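Local coordinates for flagellar biosynthetic protein FlhB (Shewanella putrefaciens CN-32, PDB 6Z0W), which is probably required, as part of the flagellar export apparatus, for building the rod of the basal body, at residues 6-11 and 51-56; 68-73 and 116-121; 72-77 and 82-87. One frame throughout, in Å; residues are numbered along the deposited sequence.

The three contacts lie in the cytoplasmic domain of FlhB, where helices pack around a mixed sheet. Contact 1 comes first along the chain and closes before the others open. It joins the short helix 6-9 to helix 47-59. Contacts 2 and 3 both use helix 68-77 and share Arg72 and Ala73. Contact 2 sets the start of that helix against the loop 116-121, and contact 3 sets its end against the loop 82-87. Their centres are about 12 Å apart. Contact 1 lies about 22 Å from contact 2 and about 19 Å from contact 3, centre to centre. Helix 68-77 is thus held at two points, while contact 1 packs the N-terminal segment on helix 47-59, across the chain's centre from contact 2.

Contact 1 (6-11 and 51-56); sequences RRMMAE and FKIREV
Met9, on the short N-terminal helix 6-9, packs against Ile53 and Lys52 of helix 47-59 in a helix-helix contact made by apolar groups. The thioether end of Met9 does the touching. Its methyl CE meets Ile53 CG1 at 3.4 Å, which is tight for two carbons, and its sulfur SD lies 3.8 Å from the same Ile53 CG1. The two side chains cross at about a right angle. Met9 CG stands beside its own backbone N, and a bend at chi2 (-60°) swings the sulfur and methyl over to helix 47-59. Lys52 lends only the carbon part of its chain: its CB is 4.0 Å from Met9 CE. Met8 adds a lighter touch, with its CE 4.2 Å from Ile53 CD1. No hydrogen bond or salt bridge joins the two segments. An alanine in place of Met9 would probably open a gap beside Ile53 and remove the neighbour that Lys52 CB packs on. Within 6-11, Arg7 NH1 makes a nearly straight hydrogen bond, part of a salt bridge, to Glu11 OE2 at 2.6 Å, with the oxygen close to the guanidinium plane. Around the contact, both methionines also touch Val49 of helix 47-59. Met8 and Ile53 reach Ala43 of strand 40-46, and Ile53 continues inward to Ile18 of strand 17-20.

Contact 2 (68-73 and 116-121); sequences PPLARA and IPLNQP
Leu118 CD1 rests against the CB, CG and CD side of the Pro69 ring. The methyl is almost equally far from these three ring atoms: Pro69 CB lies 4.0 Å from Leu118 CD1, and the ring atoms CG and CD are scarcely farther. The flat group here is the guanidinium of Arg72, which takes no part across the contact. It folds back along its own helix, with Pro68 O and Pro69 CA on one face, both offset toward the rim. The second branch of Leu118 meets the next residue of the helix, with its CD2 3.9 Å from Leu70 CB and 4.0 Å from Leu70 CD2. The leucine thus straddles Pro69 and Leu70. Its CG is anti to its carbonyl carbon (chi1 -63°), and the two methyls part toward these two neighbours. Ile122 also touches both Pro69 and Leu70, and Leu70 reaches Ala91 and Val95 of helix 89-100. The loop 116-121 is rich in proline and probably belongs to the proline-rich element known to contribute to flagellar biogenesis. Across the two segments there is no hydrogen bond or charge pair. The loop is held to this helix by van der Waals contact and the burial of apolar carbon.

Contact 3 (72-77 and 82-87); sequences RAIYHT and QQIPEG
Thr77 closes helix 68-77 and lies against Pro85, in the loop that joins helix 68-77 to helix 89-100. The hydroxyl of Thr77 has its OG1 between the backbone N and the carbonyl carbon (chi1 67°). From this position it reaches back one turn and donates a hydrogen bond to Ala73 O at 2.6 Å. The donor is tilted 28° from the carbonyl plane. This bond fixes the rotation of the side chain. The same oxygen meets the CG-CD edge of the Pro85 ring: Thr77 OG1 is 3.3 Å from Pro85 CG, and Pro85 CD is equally near. Thr77 CB also touches the ring, 3.6 Å from Pro85 CG. The two side chains meet at about a right angle.

Deeper in the domain, Ile74 and Ile84 meet through their branch methyls, with CG2 of Ile74 4.3 Å from CG2 of Ile84. Ile74 holds CG2 anti to its backbone N, and this is the branch that reaches the loop. Both isoleucines also touch Val92 of helix 89-100, and Ile74 reaches Val27 and Val41 of the sheet. Gln82 carries an extended chain that brings its amide back toward the helix. Gln82 OE1 lies 4.0 Å from Thr77 O, too far to bond. It accepts a hydrogen bond from Lys79 N in the turn after the helix.

No direct hydrogen bond crosses between the two segments. One water takes up that role at the helix end. It donates to Thr77 O at 2.8 Å and to Gln83 O at 2.7 Å.

Contact 1 (6-11 and 51-56)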
loop_
_atom_site.group_PDB
_atom_site.type_symbol
_atom_site.label_atom_id
_atom_site.label_comp_id
_atom_site.label_asym_id
_atom_site.label_seq_id
_atom_site.Cartn_x
_atom_site.Cartn_y
_atom_site.Cartn_z
ATOM N N ARG A 6 13.997 5.199 10.422
ATOM C CA ARG A 6 13.661 6.615 10.421
ATOM C C ARG A 6 13.716 7.163 9.005
ATOM O O ARG A 6 12.893 8.001 8.624
ATOM C CB ARG A 6 14.614 7.402 11.325
ATOM C CG ARG A 6 14.514 7.114 12.801
ATOM C CD ARG A 6 15.637 7.843 13.567
ATOM N NE ARG A 6 16.953 7.646 12.939
ATOM C CZ ARG A 6 18.084 8.194 13.377
ATOM N NH1 ARG A 6 18.069 8.982 14.447
ATOM N NH2 ARG A 6 19.234 7.969 12.743
ATOM N N ARG A 7 14.671 6.674 8.207
ATOM C CA ARG A 7 14.811 7.125 6.823
ATOM C C ARG A 7 13.599 6.732 5.990
ATOM O O ARG A 7 13.096 7.526 5.187
ATOM C CB ARG A 7 16.097 6.553 6.229
ATOM C CG ARG A 7 16.341 6.916 4.783
ATOM C CD ARG A 7 16.464 8.421 4.612
ATOM N NE ARG A 7 16.625 8.830 3.214
ATOM C CZ ARG A 7 15.620 9.171 2.411
ATOM N NH1 ARG A 7 14.374 9.146 2.866
ATOM N NH2 ARG A 7 15.866 9.540 1.156
ATOM N N MET A 8 13.095 5.516 6.184
ATOM C CA MET A 8 11.833 5.145 5.562
ATOM C C MET A 8 10.675 5.991 6.097
ATOM O O MET A 8 9.831 6.450 5.328
ATOM C CB MET A 8 11.579 3.656 5.779
ATOM C CG MET A 8 10.335 3.132 5.097
ATOM S SD MET A 8 9.840 1.546 5.833
ATOM C CE MET A 8 9.270 2.084 7.429
ATOM N N MET A 9 10.625 6.229 7.407
ATOM C CA MET A 9 9.497 6.961 7.982
ATOM C C MET A 9 9.437 8.393 7.484
ATOM O O MET A 9 8.345 8.952 7.342
ATOM C CB MET A 9 9.576 6.961 9.512
ATOM C CG MET A 9 9.131 5.690 10.107
ATOM S SD MET A 9 7.433 5.327 9.666
ATOM C CE MET A 9 7.419 3.642 10.191
ATOM N N ALA A 10 10.593 9.000 7.226
ATOM C CA ALA A 10 10.667 10.341 6.648
ATOM C C ALA A 10 10.052 10.441 5.261
ATOM O O ALA A 10 9.860 11.563 4.780
ATOM C CB ALA A 10 12.126 10.799 6.592
ATOM N N GLU A 11 9.754 9.315 4.596
ATOM C CA GLU A 11 9.228 9.338 3.229
ATOM C C GLU A 11 7.711 9.289 3.158
ATOM O O GLU A 11 7.144 9.668 2.124
ATOM C CB GLU A 11 9.762 8.152 2.410
ATOM C CG GLU A 11 11.216 8.240 1.979
ATOM C CD GLU A 11 11.486 9.447 1.105
ATOM O OE1 GLU A 11 10.596 9.801 0.297
ATOM O OE2 GLU A 11 12.574 10.053 1.249
ATOM N N PHE A 51 1.388 0.850 12.317
ATOM C CA PHE A 51 0.649 1.951 12.933
ATOM C C PHE A 51 1.434 3.265 12.942
ATOM O O PHE A 51 0.814 4.338 12.887
ATOM C CB PHE A 51 0.188 1.577 14.347
ATOM C CG PHE A 51 -1.143 0.860 14.353
ATOM C CD1 PHE A 51 -2.331 1.557 14.162
ATOM C CD2 PHE A 51 -1.199 -0.522 14.472
ATOM C CE1 PHE A 51 -3.555 0.888 14.134
ATOM C CE2 PHE A 51 -2.413 -1.189 14.442
ATOM C CZ PHE A 51 -3.590 -0.484 14.269
ATOM N N LYS A 52 2.776 3.227 13.001
ATOM C CA LYS A 52 3.511 4.487 12.888
ATOM C C LYS A 52 3.386 5.067 11.477
ATOM O O LYS A 52 3.256 6.283 11.318
ATOM C CB LYS A 52 4.984 4.314 13.271
ATOM C CG LYS A 52 5.547 5.478 14.123
ATOM C CD LYS A 52 5.827 6.738 13.272
ATOM C CE LYS A 52 6.867 7.675 13.895
ATOM N NZ LYS A 52 7.441 8.623 12.879
ATOM N N ILE A 53 3.391 4.217 10.453
ATOM C CA ILE A 53 3.139 4.715 9.101
ATOM C C ILE A 53 1.753 5.343 9.027
ATOM O O ILE A 53 1.576 6.455 8.511
ATOM C CB ILE A 53 3.311 3.578 8.078
ATOM C CG1 ILE A 53 4.785 3.206 8.009
ATOM C CG2 ILE A 53 2.750 4.001 6.686
ATOM C CD1 ILE A 53 5.088 1.996 7.158
ATOM N N ARG A 54 0.750 4.646 9.562
ATOM C CA ARG A 54 -0.611 5.172 9.514
ATOM C C ARG A 54 -0.729 6.504 10.258
ATOM O O ARG A 54 -1.336 7.459 9.744
ATOM C CB ARG A 54 -1.574 4.128 10.071
ATOM C CG ARG A 54 -1.730 2.930 9.145
ATOM C CD ARG A 54 -2.518 1.808 9.806
ATOM N NE ARG A 54 -3.839 2.260 10.229
ATOM C CZ ARG A 54 -4.861 1.459 10.526
ATOM N NH1 ARG A 54 -4.739 0.136 10.433
ATOM N NH2 ARG A 54 -6.017 1.987 10.907
ATOM N N GLU A 55 -0.114 6.618 11.440
ATOM C CA GLU A 55 -0.248 7.867 12.183
ATOM C C GLU A 55 0.393 9.036 11.427
ATOM O O GLU A 55 -0.176 10.138 11.398
ATOM C CB GLU A 55 0.320 7.715 13.592
ATOM C CG GLU A 55 1.757 8.142 13.776
ATOM C CD GLU A 55 2.201 8.099 15.241
ATOM O OE1 GLU A 55 1.419 7.624 16.111
ATOM O OE2 GLU A 55 3.350 8.524 15.509
ATOM N N VAL A 56 1.535 8.807 10.753
ATOM C CA VAL A 56 2.153 9.877 9.962
ATOM C C VAL A 56 1.272 10.221 8.776
ATOM O O VAL A 56 1.032 11.394 8.484
ATOM C CB VAL A 56 3.579 9.492 9.505
ATOM C CG1 VAL A 56 4.144 10.527 8.509
ATOM C CG2 VAL A 56 4.501 9.341 10.696
#

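Contact 2 (68-73 and 116-121)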
loop_
_atom_site.group_PDB
_atom_site.type_symbol
_atom_site.label_atom_id
_atom_site.label_comp_id
_atom_site.label_asym_id
_atom_site.label_seq_id
_atom_site.Cartn_x
_atom_site.Cartn_y
_atom_site.Cartn_z
ATOM N N PRO A 68 -7.402 -5.680 2.540
ATOM C CA PRO A 68 -6.403 -6.568 3.218
ATOM C C PRO A 68 -5.573 -7.412 2.257
ATOM O O PRO A 68 -4.349 -7.503 2.434
ATOM C CB PRO A 68 -7.278 -7.457 4.135
ATOM C CG PRO A 68 -8.486 -6.596 4.430
ATOM C CD PRO A 68 -8.725 -5.725 3.203
ATOM N N PRO A 69 -6.181 -8.075 1.260
ATOM C CA PRO A 69 -5.364 -8.903 0.361
ATOM C C PRO A 69 -4.410 -8.099 -0.493
ATOM O O PRO A 69 -3.364 -8.628 -0.892
ATOM C CB PRO A 69 -6.409 -9.622 -0.509
ATOM C CG PRO A 69 -7.672 -9.563 0.276
ATOM C CD PRO A 69 -7.615 -8.214 0.933
ATOM N N LEU A 70 -4.770 -6.855 -0.830
ATOM C CA LEU A 70 -3.882 -6.001 -1.621
ATOM C C LEU A 70 -2.720 -5.499 -0.777
ATOM O O LEU A 70 -1.558 -5.543 -1.211
ATOM C CB LEU A 70 -4.672 -4.820 -2.206
ATOM C CG LEU A 70 -3.899 -3.943 -3.180
ATOM C CD1 LEU A 70 -3.407 -4.828 -4.350
ATOM C CD2 LEU A 70 -4.794 -2.800 -3.721
ATOM N N ALA A 71 -3.031 -4.993 0.425
ATOM C CA ALA A 71 -1.989 -4.598 1.375
ATOM C C ALA A 71 -0.970 -5.713 1.570
ATOM O O ALA A 71 0.240 -5.473 1.495
ATOM C CB ALA A 71 -2.611 -4.207 2.724
ATOM N N ARG A 72 -1.444 -6.943 1.816
ATOM C CA ARG A 72 -0.531 -8.068 2.059
ATOM C C ARG A 72 0.248 -8.444 0.794
ATOM O O ARG A 72 1.467 -8.683 0.847
ATOM C CB ARG A 72 -1.304 -9.292 2.578
ATOM C CG ARG A 72 -1.893 -9.134 3.972
ATOM C CD ARG A 72 -2.277 -10.481 4.613
ATOM N NE ARG A 72 -3.056 -11.320 3.701
ATOM C CZ ARG A 72 -4.383 -11.299 3.613
ATOM N NH1 ARG A 72 -5.081 -10.499 4.409
ATOM N NH2 ARG A 72 -5.009 -12.097 2.750
ATOM N N ALA A 73 -0.440 -8.506 -0.347
ATOM C CA ALA A 73 0.238 -8.856 -1.592
ATOM C C ALA A 73 1.312 -7.828 -1.955
ATOM O O ALA A 73 2.411 -8.193 -2.389
ATOM C CB ALA A 73 -0.776 -8.995 -2.711
ATOM N N ILE A 116 -12.241 -0.461 0.838
ATOM C CA ILE A 116 -12.443 -0.457 -0.603
ATOM C C ILE A 116 -12.510 -1.904 -1.064
ATOM O O ILE A 116 -11.551 -2.662 -0.865
ATOM C CB ILE A 116 -11.336 0.290 -1.365
ATOM C CG1 ILE A 116 -11.038 1.636 -0.713
ATOM C CG2 ILE A 116 -11.763 0.499 -2.802
ATOM C CD1 ILE A 116 -12.139 2.651 -0.860
ATOM N N PRO A 117 -13.606 -2.332 -1.675
ATOM C CA PRO A 117 -13.638 -3.675 -2.245
ATOM C C PRO A 117 -12.697 -3.753 -3.431
ATOM O O PRO A 117 -12.587 -2.809 -4.222
ATOM C CB PRO A 117 -15.101 -3.855 -2.674
ATOM C CG PRO A 117 -15.852 -2.693 -2.046
ATOM C CD PRO A 117 -14.846 -1.591 -1.941
ATOM N N LEU A 118 -11.990 -4.875 -3.526
ATOM C CA LEU A 118 -11.232 -5.178 -4.725
ATOM C C LEU A 118 -12.188 -5.540 -5.854
ATOM O O LEU A 118 -13.320 -5.973 -5.631
ATOM C CB LEU A 118 -10.246 -6.318 -4.468
ATOM C CG LEU A 118 -9.173 -6.007 -3.415
ATOM C CD1 LEU A 118 -8.433 -7.258 -2.991
ATOM C CD2 LEU A 118 -8.204 -4.949 -3.953
ATOM N N ASN A 119 -11.734 -5.349 -7.081
ATOM C CA ASN A 119 -12.620 -5.512 -8.217
ATOM C C ASN A 119 -12.324 -6.779 -8.985
ATOM O O ASN A 119 -13.049 -7.112 -9.928
ATOM C CB ASN A 119 -12.533 -4.259 -9.082
ATOM C CG ASN A 119 -12.938 -3.042 -8.308
ATOM O OD1 ASN A 119 -14.024 -3.032 -7.716
ATOM N ND2 ASN A 119 -12.053 -2.049 -8.217
ATOM N N GLN A 120 -11.322 -7.522 -8.541
ATOM C CA GLN A 120 -10.903 -8.774 -9.146
ATOM C C GLN A 120 -10.028 -9.482 -8.127
ATOM O O GLN A 120 -9.637 -8.884 -7.119
ATOM C CB GLN A 120 -10.131 -8.531 -10.450
ATOM C CG GLN A 120 -8.839 -7.757 -10.236
ATOM C CD GLN A 120 -8.204 -7.327 -11.551
ATOM O OE1 GLN A 120 -8.192 -6.147 -11.877
ATOM N NE2 GLN A 120 -7.663 -8.278 -12.292
ATOM N N PRO A 121 -9.696 -10.742 -8.355
ATOM C CA PRO A 121 -8.841 -11.445 -7.402
ATOM C C PRO A 121 -7.407 -10.950 -7.472
ATOM O O PRO A 121 -6.935 -10.418 -8.479
ATOM C CB PRO A 121 -8.943 -12.908 -7.840
ATOM C CG PRO A 121 -10.205 -12.970 -8.677
ATOM C CD PRO A 121 -10.214 -11.654 -9.388
#

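Contact 3 (72-77 and 82-87)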
loop_
_atom_site.group_PDB
_atom_site.type_symbol
_atom_site.label_atom_id
_atom_site.label_comp_id
_atom_site.label_asym_id
_atom_site.label_seq_id
_atom_site.Cartn_x
_atom_site.Cartn_y
_atom_site.Cartn_z
ATOM N N ARG A 72 -1.444 -6.943 1.816
ATOM C CA ARG A 72 -0.531 -8.068 2.059
ATOM C C ARG A 72 0.248 -8.444 0.794
ATOM O O ARG A 72 1.467 -8.683 0.847
ATOM C CB ARG A 72 -1.304 -9.292 2.578
ATOM C CG ARG A 72 -1.893 -9.134 3.972
ATOM C CD ARG A 72 -2.277 -10.481 4.613
ATOM N NE ARG A 72 -3.056 -11.320 3.701
ATOM C CZ ARG A 72 -4.383 -11.299 3.613
ATOM N NH1 ARG A 72 -5.081 -10.499 4.409
ATOM N NH2 ARG A 72 -5.009 -12.097 2.750
ATOM N N ALA A 73 -0.440 -8.506 -0.347
ATOM C CA ALA A 73 0.238 -8.856 -1.592
ATOM C C ALA A 73 1.312 -7.828 -1.955
ATOM O O ALA A 73 2.411 -8.193 -2.389
ATOM C CB ALA A 73 -0.776 -8.995 -2.711
ATOM N N ILE A 74 1.024 -6.539 -1.766
ATOM C CA ILE A 74 2.045 -5.521 -2.011
ATOM C C ILE A 74 3.235 -5.738 -1.087
ATOM O O ILE A 74 4.387 -5.789 -1.529
ATOM C CB ILE A 74 1.469 -4.108 -1.827
ATOM C CG1 ILE A 74 0.449 -3.761 -2.896
ATOM C CG2 ILE A 74 2.587 -3.082 -1.883
ATOM C CD1 ILE A 74 -0.354 -2.544 -2.526
ATOM N N TYR A 75 2.970 -5.846 0.219
ATOM C CA TYR A 75 4.047 -5.985 1.196
ATOM C C TYR A 75 4.970 -7.150 0.841
ATOM O O TYR A 75 6.204 -7.004 0.858
ATOM C CB TYR A 75 3.460 -6.172 2.598
ATOM C CG TYR A 75 4.509 -6.154 3.697
ATOM C CD1 TYR A 75 4.776 -4.988 4.397
ATOM C CD2 TYR A 75 5.249 -7.300 4.011
ATOM C CE1 TYR A 75 5.739 -4.952 5.387
ATOM C CE2 TYR A 75 6.223 -7.281 5.018
ATOM C CZ TYR A 75 6.462 -6.104 5.699
ATOM O OH TYR A 75 7.414 -6.034 6.697
ATOM N N HIS A 76 4.384 -8.297 0.472
ATOM C CA HIS A 76 5.146 -9.526 0.251
ATOM C C HIS A 76 5.951 -9.516 -1.030
ATOM O O HIS A 76 6.898 -10.305 -1.137
ATOM C CB HIS A 76 4.218 -10.735 0.220
ATOM C CG HIS A 76 3.559 -11.014 1.528
ATOM N ND1 HIS A 76 2.272 -11.497 1.623
ATOM C CD2 HIS A 76 4.006 -10.871 2.795
ATOM C CE1 HIS A 76 1.955 -11.642 2.895
ATOM N NE2 HIS A 76 2.989 -11.268 3.625
ATOM N N THR A 77 5.602 -8.649 -1.992
ATOM C CA THR A 77 6.111 -8.712 -3.356
ATOM C C THR A 77 6.899 -7.476 -3.788
ATOM O O THR A 77 7.396 -7.446 -4.923
ATOM C CB THR A 77 4.951 -8.905 -4.340
ATOM O OG1 THR A 77 4.127 -7.730 -4.342
ATOM C CG2 THR A 77 4.113 -10.126 -3.996
ATOM N N GLN A 82 10.724 0.069 -4.695
ATOM C CA GLN A 82 10.550 -0.811 -5.838
ATOM C C GLN A 82 9.126 -0.678 -6.383
ATOM O O GLN A 82 8.181 -0.405 -5.636
ATOM C CB GLN A 82 10.849 -2.271 -5.437
ATOM C CG GLN A 82 10.925 -3.258 -6.601
ATOM C CD GLN A 82 11.036 -4.746 -6.182
ATOM O OE1 GLN A 82 10.647 -5.154 -5.068
ATOM N NE2 GLN A 82 11.587 -5.557 -7.093
ATOM N N GLN A 83 8.975 -0.826 -7.708
ATOM C CA GLN A 83 7.637 -0.867 -8.288
ATOM C C GLN A 83 6.903 -2.143 -7.903
ATOM O O GLN A 83 7.491 -3.227 -7.815
ATOM C CB GLN A 83 7.694 -0.754 -9.821
ATOM C CG GLN A 83 8.773 0.193 -10.301
ATOM C CD GLN A 83 8.795 0.379 -11.809
ATOM O OE1 GLN A 83 7.766 0.647 -12.441
ATOM N NE2 GLN A 83 9.976 0.207 -12.397
ATOM N N ILE A 84 5.606 -2.003 -7.655
ATOM C CA ILE A 84 4.725 -3.154 -7.451
ATOM C C ILE A 84 4.800 -4.070 -8.668
ATOM O O ILE A 84 5.065 -3.601 -9.787
ATOM C CB ILE A 84 3.265 -2.723 -7.222
ATOM C CG1 ILE A 84 2.769 -1.951 -8.461
ATOM C CG2 ILE A 84 3.161 -1.929 -5.957
ATOM C CD1 ILE A 84 1.298 -1.558 -8.414
ATOM N N PRO A 85 4.549 -5.369 -8.496
ATOM C CA PRO A 85 4.478 -6.271 -9.651
ATOM C C PRO A 85 3.359 -5.877 -10.601
ATOM O O PRO A 85 2.314 -5.345 -10.200
ATOM C CB PRO A 85 4.179 -7.639 -9.020
ATOM C CG PRO A 85 4.511 -7.490 -7.566
ATOM C CD PRO A 85 4.212 -6.059 -7.240
ATOM N N GLU A 86 3.567 -6.215 -11.862
ATOM C CA GLU A 86 2.583 -5.908 -12.888
ATOM C C GLU A 86 1.213 -6.512 -12.560
ATOM O O GLU A 86 0.180 -5.895 -12.847
ATOM C CB GLU A 86 3.129 -6.389 -14.229
ATOM C CG GLU A 86 2.120 -6.801 -15.261
ATOM C CD GLU A 86 2.759 -7.641 -16.361
ATOM O OE1 GLU A 86 2.749 -8.886 -16.246
ATOM O OE2 GLU A 86 3.279 -7.053 -17.334
ATOM N N GLY A 87 1.175 -7.674 -11.903
ATOM C CA GLY A 87 -0.106 -8.280 -11.596
ATOM C C GLY A 87 -0.970 -7.463 -10.646
ATOM O O GLY A 87 -2.173 -7.741 -10.529
HETATM O O HOH W 1 7.834 -5.810 -7.094
#